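Local coordinates for conserved hypothetical protein (Sulfolobus solfataricus, PDB 2FNA) that probably hydrolyses ATP as an archaeal AAA+ ATPase, holding ADP in its nucleotide pocket and carrying a winged helix-turn-helix domain that may bind DNA, at residues F251-L254 / D255-L259; P347-P350 / L351-L354; D322-I325 / Y326-T330; G303-S306 / D307-A311; R291-N294 / I295-L299. All blocks are in the same frame, centred on the assembly; numbering follows the deposited sequence.

Interaction 1. Residues F251-L254 / D255-L259; sequences FIYL and DNKNL
Tyr253 and Lys257 meet where helix 243-256 ends and a short turn leads into helix 259-282. Lys257 has left helical geometry with a positive phi of 62°, yet its backbone N still donates to Tyr253 O at 2.7 Å, continuing the i to i+4 pattern. This folds the backbone over the tyrosine: Lys257 CA lies 3.9 Å from the centroid of the Tyr253 ring, over the face in a CH-pi contact. The ring is swung beneath the turn because its CG stands opposite the backbone N (chi1 -175°). Leu259 N then comes to the ring edge, 3.7 Å from Tyr253 CE1, and Phe229 adds an edge-to-face partner. With an alanine here the ring would be gone, and the turn would probably lose the surface under Lys257 CA and the edge beside Leu259, leaving Phe229 without its aromatic mate.

The other flank is looser. Asp255 lies at the surface, the end of the Lys257 chain passes Leu254 O, with Lys257 CE at 3.8 Å, and a water donates to that same oxygen. Asn258 caps the next helix through Phe261 N. Its own backbone is tied back by an Asx turn, in which Asn258 N donates to Asn256 OD1 at 3.0 Å, meeting the oxygen from above the amide plane with an N-H...O angle of 167°.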
loop_
_atom_site.group_PDB
_atom_site.type_symbol
_atom_site.label_atom_id
_atom_site.label_comp_id
_atom_site.label_asym_id
_atom_site.label_seq_id
_atom_site.Cartn_x
_atom_site.Cartn_y
_atom_site.Cartn_z
ATOM N N PHE A 251 20.316 -7.111 3.946
ATOM C CA PHE A 251 20.257 -8.553 3.895
ATOM C C PHE A 251 21.383 -9.095 2.999
ATOM O O PHE A 251 22.123 -9.996 3.406
ATOM C CB PHE A 251 18.884 -9.048 3.408
ATOM C CG PHE A 251 18.778 -10.558 3.389
ATOM C CD1 PHE A 251 19.370 -11.289 2.381
ATOM C CD2 PHE A 251 18.134 -11.235 4.406
ATOM C CE1 PHE A 251 19.351 -12.694 2.380
ATOM C CE2 PHE A 251 18.093 -12.621 4.411
ATOM C CZ PHE A 251 18.695 -13.352 3.383
ATOM N N ILE A 252 21.504 -8.547 1.790
ATOM C CA ILE A 252 22.506 -9.010 0.847
ATOM C C ILE A 252 23.905 -8.788 1.374
ATOM O O ILE A 252 24.767 -9.665 1.248
ATOM C CB ILE A 252 22.377 -8.346 -0.557
ATOM C CG1 ILE A 252 21.020 -8.656 -1.194
ATOM C CG2 ILE A 252 23.478 -8.833 -1.471
ATOM C CD1 ILE A 252 20.734 -10.116 -1.347
ATOM N N TYR A 253 24.168 -7.612 1.948
ATOM C CA TYR A 253 25.512 -7.365 2.481
ATOM C C TYR A 253 25.864 -8.341 3.600
ATOM O O TYR A 253 26.981 -8.780 3.712
ATOM C CB TYR A 253 25.671 -5.928 3.001
ATOM C CG TYR A 253 27.099 -5.691 3.433
ATOM C CD1 TYR A 253 28.063 -5.320 2.518
ATOM C CD2 TYR A 253 27.495 -5.884 4.765
ATOM C CE1 TYR A 253 29.394 -5.154 2.897
ATOM C CE2 TYR A 253 28.803 -5.691 5.150
ATOM C CZ TYR A 253 29.745 -5.322 4.212
ATOM O OH TYR A 253 31.061 -5.145 4.580
ATOM N N LEU A 254 24.908 -8.671 4.452
ATOM C CA LEU A 254 25.162 -9.657 5.495
ATOM C C LEU A 254 25.460 -11.012 4.897
ATOM O O LEU A 254 26.267 -11.787 5.397
ATOM C CB LEU A 254 23.959 -9.740 6.441
ATOM C CG LEU A 254 23.763 -8.598 7.447
ATOM C CD1 LEU A 254 22.646 -8.959 8.392
ATOM C CD2 LEU A 254 25.018 -8.300 8.229
ATOM N N ASP A 255 24.832 -11.283 3.776
ATOM C CA ASP A 255 24.965 -12.575 3.172
ATOM C C ASP A 255 26.275 -12.718 2.436
ATOM O O ASP A 255 26.816 -13.802 2.365
ATOM C CB ASP A 255 23.812 -12.815 2.200
ATOM C CG ASP A 255 23.729 -14.244 1.782
ATOM O OD1 ASP A 255 23.736 -15.118 2.690
ATOM O OD2 ASP A 255 23.713 -14.485 0.564
ATOM N N ASN A 256 26.774 -11.627 1.871
ATOM C CA ASN A 256 27.944 -11.725 1.055
ATOM C C ASN A 256 29.166 -10.851 1.486
ATOM O O ASN A 256 30.288 -11.172 1.137
ATOM C CB ASN A 256 27.517 -11.502 -0.391
ATOM C CG ASN A 256 28.091 -10.267 -0.957
ATOM O OD1 ASN A 256 27.780 -9.150 -0.497
ATOM N ND2 ASN A 256 29.000 -10.437 -1.936
ATOM N N LYS A 257 28.951 -9.774 2.234
ATOM C CA LYS A 257 30.028 -8.899 2.755
ATOM C C LYS A 257 30.882 -8.208 1.687
ATOM O O LYS A 257 32.030 -7.857 1.946
ATOM C CB LYS A 257 30.960 -9.659 3.699
ATOM C CG LYS A 257 30.259 -10.436 4.799
ATOM C CD LYS A 257 29.936 -9.581 5.978
ATOM C CE LYS A 257 29.360 -10.427 7.103
ATOM N NZ LYS A 257 30.325 -11.426 7.644
ATOM N N ASN A 258 30.335 -8.021 0.495
ATOM C CA ASN A 258 30.988 -7.249 -0.546
ATOM C C ASN A 258 30.100 -6.058 -0.818
ATOM O O ASN A 258 28.962 -6.204 -1.232
ATOM C CB ASN A 258 31.194 -8.075 -1.815
ATOM C CG ASN A 258 32.051 -7.362 -2.843
ATOM O OD1 ASN A 258 31.672 -6.336 -3.391
ATOM N ND2 ASN A 258 33.216 -7.903 -3.099
ATOM N N LEU A 259 30.627 -4.873 -0.573
ATOM C CA LEU A 259 29.848 -3.665 -0.682
ATOM C C LEU A 259 29.322 -3.436 -2.087
ATOM O O LEU A 259 28.156 -3.112 -2.244
ATOM C CB LEU A 259 30.669 -2.468 -0.226
ATOM C CG LEU A 259 29.929 -1.152 -0.368
ATOM C CD1 LEU A 259 28.811 -1.086 0.642
ATOM C CD2 LEU A 259 30.898 0.022 -0.194
HETATM O O HOH W 1 27.759 -13.947 5.378
#

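Interaction 2. Residues P347-P350 / L351-L354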
loop_
_atom_site.group_PDB
_atom_site.type_symbol
_atom_site.label_atom_id
_atom_site.label_comp_id
_atom_site.label_asym_id
_atom_site.label_seq_id
_atom_site.Cartn_x
_atom_site.Cartn_y
_atom_site.Cartn_z
ATOM N N PRO A 347 10.486 11.873 -10.024
ATOM C CA PRO A 347 10.130 10.525 -9.595
ATOM C C PRO A 347 10.006 10.533 -8.096
ATOM O O PRO A 347 10.712 11.284 -7.442
ATOM C CB PRO A 347 11.322 9.695 -10.058
ATOM C CG PRO A 347 11.806 10.435 -11.280
ATOM C CD PRO A 347 11.723 11.853 -10.824
ATOM N N SER A 348 9.090 9.736 -7.560
ATOM C CA SER A 348 8.752 9.825 -6.166
ATOM C C SER A 348 9.835 9.267 -5.215
ATOM O O SER A 348 9.779 9.484 -4.019
ATOM C CB SER A 348 7.408 9.146 -5.972
ATOM O OG SER A 348 7.488 7.802 -6.408
ATOM N N GLU A 349 10.800 8.520 -5.745
ATOM C CA GLU A 349 12.002 8.126 -4.999
ATOM C C GLU A 349 13.174 7.811 -5.978
ATOM O O GLU A 349 12.953 7.568 -7.152
ATOM C CB GLU A 349 11.696 6.953 -4.047
ATOM C CG GLU A 349 11.334 5.638 -4.705
ATOM C CD GLU A 349 12.509 4.657 -4.848
ATOM O OE1 GLU A 349 13.661 4.948 -4.398
ATOM O OE2 GLU A 349 12.260 3.590 -5.430
ATOM N N PRO A 350 14.422 7.862 -5.496
ATOM C CA PRO A 350 15.611 7.805 -6.334
ATOM C C PRO A 350 15.729 6.598 -7.241
ATOM O O PRO A 350 16.235 6.710 -8.343
ATOM C CB PRO A 350 16.732 7.741 -5.311
ATOM C CG PRO A 350 16.176 8.413 -4.139
ATOM C CD PRO A 350 14.780 8.054 -4.085
ATOM N N LEU A 351 15.294 5.439 -6.801
ATOM C CA LEU A 351 15.447 4.289 -7.671
ATOM C C LEU A 351 14.419 4.215 -8.810
ATOM O O LEU A 351 14.625 3.503 -9.806
ATOM C CB LEU A 351 15.489 3.022 -6.838
ATOM C CG LEU A 351 16.612 2.931 -5.824
ATOM C CD1 LEU A 351 16.865 1.478 -5.450
ATOM C CD2 LEU A 351 17.915 3.615 -6.315
ATOM N N ILE A 352 13.329 4.968 -8.700
ATOM C CA ILE A 352 12.450 5.159 -9.856
ATOM C C ILE A 352 13.146 6.035 -10.924
ATOM O O ILE A 352 13.017 5.781 -12.118
ATOM C CB ILE A 352 11.119 5.782 -9.470
ATOM C CG1 ILE A 352 10.372 4.866 -8.522
ATOM C CG2 ILE A 352 10.277 6.014 -10.714
ATOM C CD1 ILE A 352 9.072 5.412 -8.073
ATOM N N SER A 353 13.890 7.052 -10.496
ATOM C CA SER A 353 14.737 7.799 -11.441
ATOM C C SER A 353 15.678 6.838 -12.113
ATOM O O SER A 353 15.776 6.806 -13.323
ATOM C CB SER A 353 15.565 8.868 -10.725
ATOM O OG SER A 353 14.723 9.599 -9.862
ATOM N N LEU A 354 16.372 6.044 -11.305
ATOM C CA LEU A 354 17.355 5.129 -11.827
ATOM C C LEU A 354 16.744 4.175 -12.847
ATOM O O LEU A 354 17.329 3.952 -13.889
ATOM C CB LEU A 354 17.987 4.323 -10.701
ATOM C CG LEU A 354 19.158 3.454 -11.124
ATOM C CD1 LEU A 354 20.377 4.337 -11.294
ATOM C CD2 LEU A 354 19.409 2.336 -10.114
#
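Glu349 OE1 accepts from Leu351 N at 2.9 Å, the shortest hydrogen bond of this contact, with an N-H...O angle of 165°. This is an N-cap made by a glutamate: the carboxylate curls forward over the first turn of helix 350-355, and the amide meets it from above its plane. Two torsions fold it there, CG sitting between the backbone N and the carbonyl carbon (chi1 66°) and the chain then bending at chi2 (97°). OE2 has a separate partner, Trp245 NE1, so both oxygens of this buried group are used; the positive end of the helix would probably favour the charge as well. Pro350 follows the cap, where its missing N-H costs the helix nothing, and Pro350 O receives Leu354 N at 3.0 Å. A weak bond runs from Ile352 N to Glu349 O.

On the strand side of the turn, Ile352 spreads its two branches. CG2 rests against Pro347 CB at 3.9 Å, while CD1 comes within 3.3 Å of Ser348 OG, a hydroxyl hydrogen-bonded to Ser336 O. Ser353 OG lies alongside the same proline, 3.3 Å from Pro347 CG. The turn therefore joins strand 345-347, paired antiparallel with strand 338-340 in the wing of the winged helix, to the C-terminal helix, whose Leu351 packs on Leu267, Ala270 and Ile274 of helix 259-282.

Interaction 3. Residues D322-I325 / Y326-T330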
loop_
_atom_site.group_PDB
_atom_site.type_symbol
_atom_site.label_atom_id
_atom_site.label_comp_id
_atom_site.label_asym_id
_atom_site.label_seq_id
_atom_site.Cartn_x
_atom_site.Cartn_y
_atom_site.Cartn_z
ATOM N N ASP A 322 -2.604 19.983 -24.648
ATOM C CA ASP A 322 -2.389 20.166 -23.211
ATOM C C ASP A 322 -3.312 19.287 -22.367
ATOM O O ASP A 322 -3.002 19.022 -21.213
ATOM C CB ASP A 322 -2.556 21.635 -22.818
ATOM C CG ASP A 322 -1.513 22.534 -23.460
ATOM O OD1 ASP A 322 -0.432 22.040 -23.858
ATOM O OD2 ASP A 322 -1.784 23.746 -23.564
ATOM N N SER A 323 -4.433 18.848 -22.940
ATOM C CA SER A 323 -5.393 17.981 -22.241
ATOM C C SER A 323 -4.826 16.588 -22.060
ATOM O O SER A 323 -4.974 15.983 -20.995
ATOM C CB SER A 323 -6.711 17.847 -23.018
ATOM O OG SER A 323 -7.369 19.089 -23.167
ATOM N N GLU A 324 -4.214 16.075 -23.125
ATOM C CA GLU A 324 -3.581 14.768 -23.094
ATOM C C GLU A 324 -2.438 14.771 -22.074
ATOM O O GLU A 324 -2.384 13.896 -21.199
ATOM C CB GLU A 324 -3.068 14.387 -24.492
ATOM C CG GLU A 324 -4.178 13.978 -25.458
ATOM C CD GLU A 324 -3.697 13.792 -26.901
ATOM O OE1 GLU A 324 -3.311 14.795 -27.566
ATOM O OE2 GLU A 324 -3.739 12.639 -27.380
ATOM N N ILE A 325 -1.566 15.776 -22.183
ATOM C CA ILE A 325 -0.406 15.936 -21.290
ATOM C C ILE A 325 -0.823 15.997 -19.809
ATOM O O ILE A 325 -0.239 15.333 -18.975
ATOM C CB ILE A 325 0.409 17.223 -21.599
ATOM C CG1 ILE A 325 0.906 17.257 -23.059
ATOM C CG2 ILE A 325 1.581 17.371 -20.606
ATOM C CD1 ILE A 325 2.244 16.588 -23.308
ATOM N N TYR A 326 -1.819 16.821 -19.514
ATOM C CA TYR A 326 -2.360 16.971 -18.177
ATOM C C TYR A 326 -2.837 15.631 -17.624
ATOM O O TYR A 326 -2.567 15.293 -16.468
ATOM C CB TYR A 326 -3.530 17.964 -18.204
ATOM C CG TYR A 326 -4.213 18.166 -16.860
ATOM C CD1 TYR A 326 -3.685 19.043 -15.912
ATOM C CD2 TYR A 326 -5.393 17.487 -16.543
ATOM C CE1 TYR A 326 -4.304 19.238 -14.685
ATOM C CE2 TYR A 326 -6.018 17.675 -15.319
ATOM C CZ TYR A 326 -5.469 18.552 -14.395
ATOM O OH TYR A 326 -6.083 18.743 -13.175
ATOM N N ASN A 327 -3.555 14.877 -18.454
ATOM C CA ASN A 327 -4.101 13.582 -18.041
ATOM C C ASN A 327 -3.001 12.558 -17.735
ATOM O O ASN A 327 -3.115 11.811 -16.768
ATOM C CB ASN A 327 -5.071 13.053 -19.111
ATOM C CG ASN A 327 -5.483 11.595 -18.889
ATOM O OD1 ASN A 327 -6.025 11.231 -17.839
ATOM N ND2 ASN A 327 -5.263 10.761 -19.910
ATOM N N TYR A 328 -1.950 12.520 -18.554
ATOM C CA TYR A 328 -0.828 11.598 -18.314
ATOM C C TYR A 328 -0.103 11.919 -16.991
ATOM O O TYR A 328 0.182 11.031 -16.183
ATOM C CB TYR A 328 0.170 11.641 -19.477
ATOM C CG TYR A 328 -0.405 11.349 -20.850
ATOM C CD1 TYR A 328 -1.341 10.334 -21.038
ATOM C CD2 TYR A 328 0.033 12.055 -21.975
ATOM C CE1 TYR A 328 -1.856 10.051 -22.297
ATOM C CE2 TYR A 328 -0.477 11.776 -23.249
ATOM C CZ TYR A 328 -1.420 10.769 -23.399
ATOM O OH TYR A 328 -1.943 10.473 -24.642
ATOM N N LEU A 329 0.200 13.189 -16.761
ATOM C CA LEU A 329 0.851 13.585 -15.516
ATOM C C LEU A 329 -0.054 13.409 -14.311
ATOM O O LEU A 329 0.412 13.021 -13.256
ATOM C CB LEU A 329 1.370 15.029 -15.590
ATOM C CG LEU A 329 2.450 15.248 -16.648
ATOM C CD1 LEU A 329 2.760 16.738 -16.804
ATOM C CD2 LEU A 329 3.701 14.447 -16.314
ATOM N N THR A 330 -1.341 13.685 -14.456
ATOM C CA THR A 330 -2.311 13.469 -13.366
ATOM C C THR A 330 -2.406 12.006 -12.952
ATOM O O THR A 330 -2.496 11.703 -11.766
ATOM C CB THR A 330 -3.726 13.957 -13.771
ATOM O OG1 THR A 330 -3.692 15.374 -13.930
ATOM C CG2 THR A 330 -4.781 13.583 -12.703
#
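Glu324 O accepts Tyr328 N at 3.0 Å in a regular helical bond, and the Tyr328 ring lies over that oxygen, which sits 3.1 Å from the ring plane, offset toward the rim. The ring folds back over the preceding turn because its CG stands opposite the carbonyl carbon (chi1 -56°). Glu324 and Tyr328 then run side by side in the same direction, Glu324 CB lying 3.9 Å from Tyr328 CE2, with the carboxylate and ring planes turned 42° apart. One step on, Ile325 and Leu329 repeat this arrangement with carbon alone, Ile325 CG2 to Leu329 CD1 at 4.0 Å. Tyr326 O is held by two donors, Thr330 N at 2.9 Å and Thr330 OG1 at 2.8 Å, which reach it from opposite faces; the hydroxyl also stands over the centre of the Tyr326 ring.

The next shell fixes these groups. Tyr328 OH is hydrogen-bonded to Arg291 NH1, and the ring meets Tyr292 edge to face; Glu324 OE1 pairs with Ser321 OG, while OE2 makes a long, weak ion pair with Arg291 NH1. Ile325 is backed by Trp305 and Leu312 of helix 305-316. By its order in the winged helix-turn-helix domain, helix 322-334 would correspond to the recognition helix. Its chemistry is two-sided: the buried Tyr328 carries a hydroxyl satisfied by Arg291, whereas the flank of Ser323, Tyr326 and Asn327 is polar and exposed.

Interaction 4. Residues G303-S306 / D307-A311; sequences GKWS and DVKRA
Lys304 O opens the helical pattern by accepting Val308 N at 3.1 Å in the carbonyl plane, and Trp305 O continues it with Lys309 N at 2.8 Å, the N-H...O angle a straight 179°. Asp307 then turns its carboxylate back over the start of the helix. With CG beside its own backbone N (chi1 -58°), Asp307 OD2 reaches Lys304 N at 2.8 Å through its anti lone pair. Lys304 is the N-cap and Asp307 stands three residues on, which makes this one half of a capping box; the lysine has no side-chain acceptor to supply the reciprocal half.

This start belongs to helix 305-316, the second helix of the winged helix-turn-helix fold, and the preceding Gly303 is backbone-hydrogen-bonded to Tyr345 of the wing. The other carboxylate oxygen, Asp307 OD1, makes a salt bridge with Arg310 NH1 at 3.4 Å. The guanidinium is curled back by a bend at chi3 and lays one face over Ser306 O, which lies 3.6 Å from Arg310 NH1. On a different flank the chain of Lys309 passes Trp305 obliquely, Lys309 CD being 4.1 Å from Trp305 NE1, and carries its amine onward to a salt bridge with Glu313.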
loop_
_atom_site.group_PDB
_atom_site.type_symbol
_atom_site.label_atom_id
_atom_site.label_comp_id
_atom_site.label_asym_id
_atom_site.label_seq_id
_atom_site.Cartn_x
_atom_site.Cartn_y
_atom_site.Cartn_z
ATOM N N GLY A 303 12.023 17.370 -14.485
ATOM C CA GLY A 303 11.757 18.278 -15.595
ATOM C C GLY A 303 10.449 19.031 -15.439
ATOM O O GLY A 303 9.658 18.752 -14.530
ATOM N N LYS A 304 10.229 19.994 -16.330
ATOM C CA LYS A 304 8.994 20.780 -16.330
ATOM C C LYS A 304 8.073 20.295 -17.448
ATOM O O LYS A 304 8.486 19.506 -18.304
ATOM C CB LYS A 304 9.333 22.263 -16.509
ATOM C CG LYS A 304 10.208 22.844 -15.379
ATOM C CD LYS A 304 11.195 23.898 -15.883
ATOM C CE LYS A 304 11.255 25.121 -14.962
ATOM N NZ LYS A 304 10.062 26.018 -15.131
ATOM N N TRP A 305 6.823 20.753 -17.411
ATOM C CA TRP A 305 5.838 20.541 -18.480
ATOM C C TRP A 305 6.425 20.687 -19.876
ATOM O O TRP A 305 6.212 19.827 -20.732
ATOM C CB TRP A 305 4.723 21.561 -18.334
ATOM C CG TRP A 305 3.617 21.420 -19.308
ATOM C CD1 TRP A 305 3.608 21.817 -20.620
ATOM C CD2 TRP A 305 2.326 20.875 -19.048
ATOM N NE1 TRP A 305 2.394 21.533 -21.193
ATOM C CE2 TRP A 305 1.587 20.955 -20.248
ATOM C CE3 TRP A 305 1.719 20.324 -17.920
ATOM C CZ2 TRP A 305 0.276 20.502 -20.345
ATOM C CZ3 TRP A 305 0.419 19.873 -18.018
ATOM C CH2 TRP A 305 -0.287 19.964 -19.221
ATOM N N SER A 306 7.129 21.799 -20.110
ATOM C CA SER A 306 7.771 22.054 -21.396
ATOM C C SER A 306 8.673 20.889 -21.811
ATOM O O SER A 306 8.668 20.499 -22.978
ATOM C CB SER A 306 8.575 23.365 -21.373
ATOM O OG SER A 306 9.390 23.484 -20.220
ATOM N N ASP A 307 9.412 20.313 -20.852
ATOM C CA ASP A 307 10.314 19.192 -21.148
ATOM C C ASP A 307 9.518 17.932 -21.538
ATOM O O ASP A 307 9.897 17.192 -22.454
ATOM C CB ASP A 307 11.238 18.898 -19.953
ATOM C CG ASP A 307 12.082 20.105 -19.544
ATOM O OD1 ASP A 307 13.040 20.461 -20.278
ATOM O OD2 ASP A 307 11.781 20.702 -18.487
ATOM N N VAL A 308 8.422 17.692 -20.825
ATOM C CA VAL A 308 7.516 16.565 -21.104
ATOM C C VAL A 308 6.909 16.755 -22.520
ATOM O O VAL A 308 6.980 15.865 -23.378
ATOM C CB VAL A 308 6.409 16.451 -20.008
ATOM C CG1 VAL A 308 5.367 15.433 -20.402
ATOM C CG2 VAL A 308 7.017 16.079 -18.638
ATOM N N LYS A 309 6.347 17.930 -22.759
ATOM C CA LYS A 309 5.782 18.254 -24.072
ATOM C C LYS A 309 6.807 18.030 -25.175
ATOM O O LYS A 309 6.533 17.336 -26.158
ATOM C CB LYS A 309 5.312 19.703 -24.107
ATOM C CG LYS A 309 4.379 20.035 -25.282
ATOM C CD LYS A 309 3.696 21.388 -25.059
ATOM C CE LYS A 309 2.459 21.560 -25.931
ATOM N NZ LYS A 309 2.852 21.783 -27.344
ATOM N N ARG A 310 7.987 18.619 -25.002
ATOM C CA ARG A 310 9.018 18.614 -26.041
ATOM C C ARG A 310 9.419 17.181 -26.398
ATOM O O ARG A 310 9.473 16.816 -27.582
ATOM C CB ARG A 310 10.244 19.419 -25.581
ATOM C CG ARG A 310 11.382 19.442 -26.568
ATOM C CD ARG A 310 12.586 20.245 -26.057
ATOM N NE ARG A 310 12.253 21.644 -25.752
ATOM C CZ ARG A 310 12.024 22.141 -24.532
ATOM N NH1 ARG A 310 12.084 21.374 -23.439
ATOM N NH2 ARG A 310 11.734 23.435 -24.404
ATOM N N ALA A 311 9.679 16.377 -25.366
ATOM C CA ALA A 311 10.097 14.980 -25.537
ATOM C C ALA A 311 9.029 14.101 -26.193
ATOM O O ALA A 311 9.356 13.182 -26.938
ATOM C CB ALA A 311 10.500 14.383 -24.199
#

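Interaction 5. Residues R291-N294 / I295-L299. With EDO (1,2-ethanediol), chain J.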
loop_
_atom_site.group_PDB
_atom_site.type_symbol
_atom_site.label_atom_id
_atom_site.label_comp_id
_atom_site.label_asym_id
_atom_site.label_seq_id
_atom_site.Cartn_x
_atom_site.Cartn_y
_atom_site.Cartn_z
ATOM N N ARG A 291 3.978 6.651 -24.665
ATOM C CA ARG A 291 3.985 8.003 -24.143
ATOM C C ARG A 291 4.366 8.032 -22.669
ATOM O O ARG A 291 5.185 8.838 -22.255
ATOM C CB ARG A 291 2.612 8.634 -24.329
ATOM C CG ARG A 291 2.150 8.630 -25.787
ATOM C CD ARG A 291 0.966 9.527 -26.024
ATOM N NE ARG A 291 0.804 9.797 -27.453
ATOM C CZ ARG A 291 -0.014 10.717 -27.956
ATOM N NH1 ARG A 291 -0.767 11.466 -27.164
ATOM N NH2 ARG A 291 -0.083 10.884 -29.266
ATOM N N TYR A 292 3.756 7.159 -21.873
ATOM C CA TYR A 292 4.126 7.039 -20.457
ATOM C C TYR A 292 5.622 6.700 -20.265
ATOM O O TYR A 292 6.297 7.330 -19.456
ATOM C CB TYR A 292 3.223 6.021 -19.740
ATOM C CG TYR A 292 1.857 6.567 -19.366
ATOM C CD1 TYR A 292 1.733 7.603 -18.439
ATOM C CD2 TYR A 292 0.683 6.040 -19.913
ATOM C CE1 TYR A 292 0.498 8.114 -18.076
ATOM C CE2 TYR A 292 -0.584 6.555 -19.546
ATOM C CZ TYR A 292 -0.665 7.591 -18.631
ATOM O OH TYR A 292 -1.886 8.114 -18.241
ATOM N N LEU A 293 6.139 5.717 -21.007
ATOM C CA LEU A 293 7.570 5.387 -20.961
ATOM C C LEU A 293 8.414 6.628 -21.258
ATOM O O LEU A 293 9.436 6.874 -20.607
ATOM C CB LEU A 293 7.931 4.267 -21.956
ATOM C CG LEU A 293 7.614 2.846 -21.483
ATOM C CD1 LEU A 293 7.473 1.889 -22.655
ATOM C CD2 LEU A 293 8.677 2.349 -20.480
ATOM N N ASN A 294 7.980 7.402 -22.245
ATOM C CA ASN A 294 8.690 8.604 -22.644
ATOM C C ASN A 294 8.699 9.642 -21.522
ATOM O O ASN A 294 9.735 10.237 -21.225
ATOM C CB ASN A 294 8.046 9.192 -23.891
ATOM C CG ASN A 294 8.885 10.268 -24.519
ATOM O OD1 ASN A 294 9.016 11.371 -23.975
ATOM N ND2 ASN A 294 9.457 9.964 -25.680
ATOM N N ILE A 295 7.540 9.867 -20.916
ATOM C CA ILE A 295 7.405 10.819 -19.803
ATOM C C ILE A 295 8.338 10.473 -18.647
ATOM O O ILE A 295 8.952 11.367 -18.061
ATOM C CB ILE A 295 5.956 10.872 -19.274
ATOM C CG1 ILE A 295 5.049 11.640 -20.262
ATOM C CG2 ILE A 295 5.915 11.495 -17.865
ATOM C CD1 ILE A 295 3.565 11.558 -19.962
HETATM N N MSE A 296 8.436 9.182 -18.310
HETATM C CA MSE A 296 9.218 8.766 -17.131
HETATM C C MSE A 296 10.715 8.882 -17.364
HETATM O O MSE A 296 11.473 9.291 -16.473
HETATM C CB MSE A 296 8.860 7.342 -16.718
HETATM C CG MSE A 296 7.482 7.205 -16.124
HETATM SE SE MSE A 296 7.167 8.357 -14.567
HETATM C CE MSE A 296 8.516 7.710 -13.425
ATOM N N ARG A 297 11.142 8.497 -18.556
ATOM C CA ARG A 297 12.513 8.719 -18.978
ATOM C C ARG A 297 12.826 10.209 -18.969
ATOM O O ARG A 297 13.881 10.629 -18.496
ATOM C CB ARG A 297 12.742 8.111 -20.358
ATOM C CG ARG A 297 12.690 6.584 -20.346
ATOM C CD ARG A 297 12.808 5.976 -21.746
ATOM N NE ARG A 297 12.348 4.586 -21.738
ATOM C CZ ARG A 297 12.214 3.819 -22.818
ATOM N NH1 ARG A 297 12.515 4.290 -24.024
ATOM N NH2 ARG A 297 11.776 2.566 -22.690
ATOM N N THR A 298 11.899 11.008 -19.475
ATOM C CA THR A 298 12.078 12.463 -19.513
ATOM C C THR A 298 12.215 13.040 -18.108
ATOM O O THR A 298 13.062 13.906 -17.859
ATOM C CB THR A 298 10.920 13.167 -20.269
ATOM O OG1 THR A 298 10.872 12.677 -21.608
ATOM C CG2 THR A 298 11.100 14.689 -20.289
ATOM N N LEU A 299 11.395 12.549 -17.189
ATOM C CA LEU A 299 11.377 13.078 -15.831
ATOM C C LEU A 299 12.370 12.402 -14.879
ATOM O O LEU A 299 12.403 12.751 -13.711
ATOM C CB LEU A 299 9.970 12.970 -15.249
ATOM C CG LEU A 299 8.910 13.902 -15.840
ATOM C CD1 LEU A 299 7.606 13.590 -15.164
ATOM C CD2 LEU A 299 9.256 15.361 -15.661
HETATM C C1 EDO J . 12.174 1.088 -19.325
HETATM O O1 EDO J . 12.639 0.068 -20.219
HETATM C C2 EDO J . 13.359 1.751 -18.625
HETATM O O2 EDO J . 13.640 3.023 -19.218
#
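Thr298 turns its hydroxyl back along the helix because OG1 lies opposite its own carbonyl carbon (chi1 -60°), which sets Thr298 OG1 2.7 Å from Asn294 O. Asn294 O also takes Thr298 N at 2.9 Å, the two donors arriving from opposite faces of the carbonyl plane. A first torsion of -168° turns the Asn294 amide toward Thr298, Asn294 OD1 coming within 3.3 Å of Thr298 OG1. A valine in place of Thr298 would put a methyl where the hydroxyl stands and would probably leave Asn294 O with the backbone amide as its one remaining donor from this residue.

These groups lie on helix 289-299, the first helix of the winged helix-turn-helix domain; Ala311 of helix 305-316 packs against both Asn294 and Thr298. On the outer flank Leu293 and Arg297 run side by side. The arginine is extended from CG to NE, so that its guanidinium takes Leu293 CB over one face, 4.1 Å above the plane, and Arg297 NH2 lies 3.8 Å from Leu293 CD2. An ethanediol, probably from the crystallisation liquor, receives a weak bond from Arg297 NE to its O2. On the inner flank Ile295 CG1 packs 3.4 Å from Arg291 O. Arg291 NE makes a salt bridge with Glu316 OE2.

How the interactions relate
From the N terminus the order is interaction 1, 5, 4, 3 and 2; each closes before the next opens, so none nests or crosses. Interaction 1 forms the turn between helices 243-256 and 259-282 and stands apart, its centre about 23 Å from that of interaction 2. Interactions 5, 4 and 3 lie on the three successive helices of the winged helix-turn-helix domain, their centres 10 to 12 Å apart and all touching: Val308 CG2 meets Leu299 CD2 at 3.8 Å, and Ile325 CG2 meets Trp305 CZ2 at 3.4 Å. Interaction 2 turns from the wing into the last helix and returns to interaction 5, Ile352 CG2 reaching the CE methyl of selenomethionine Met296 at 3.7 Å.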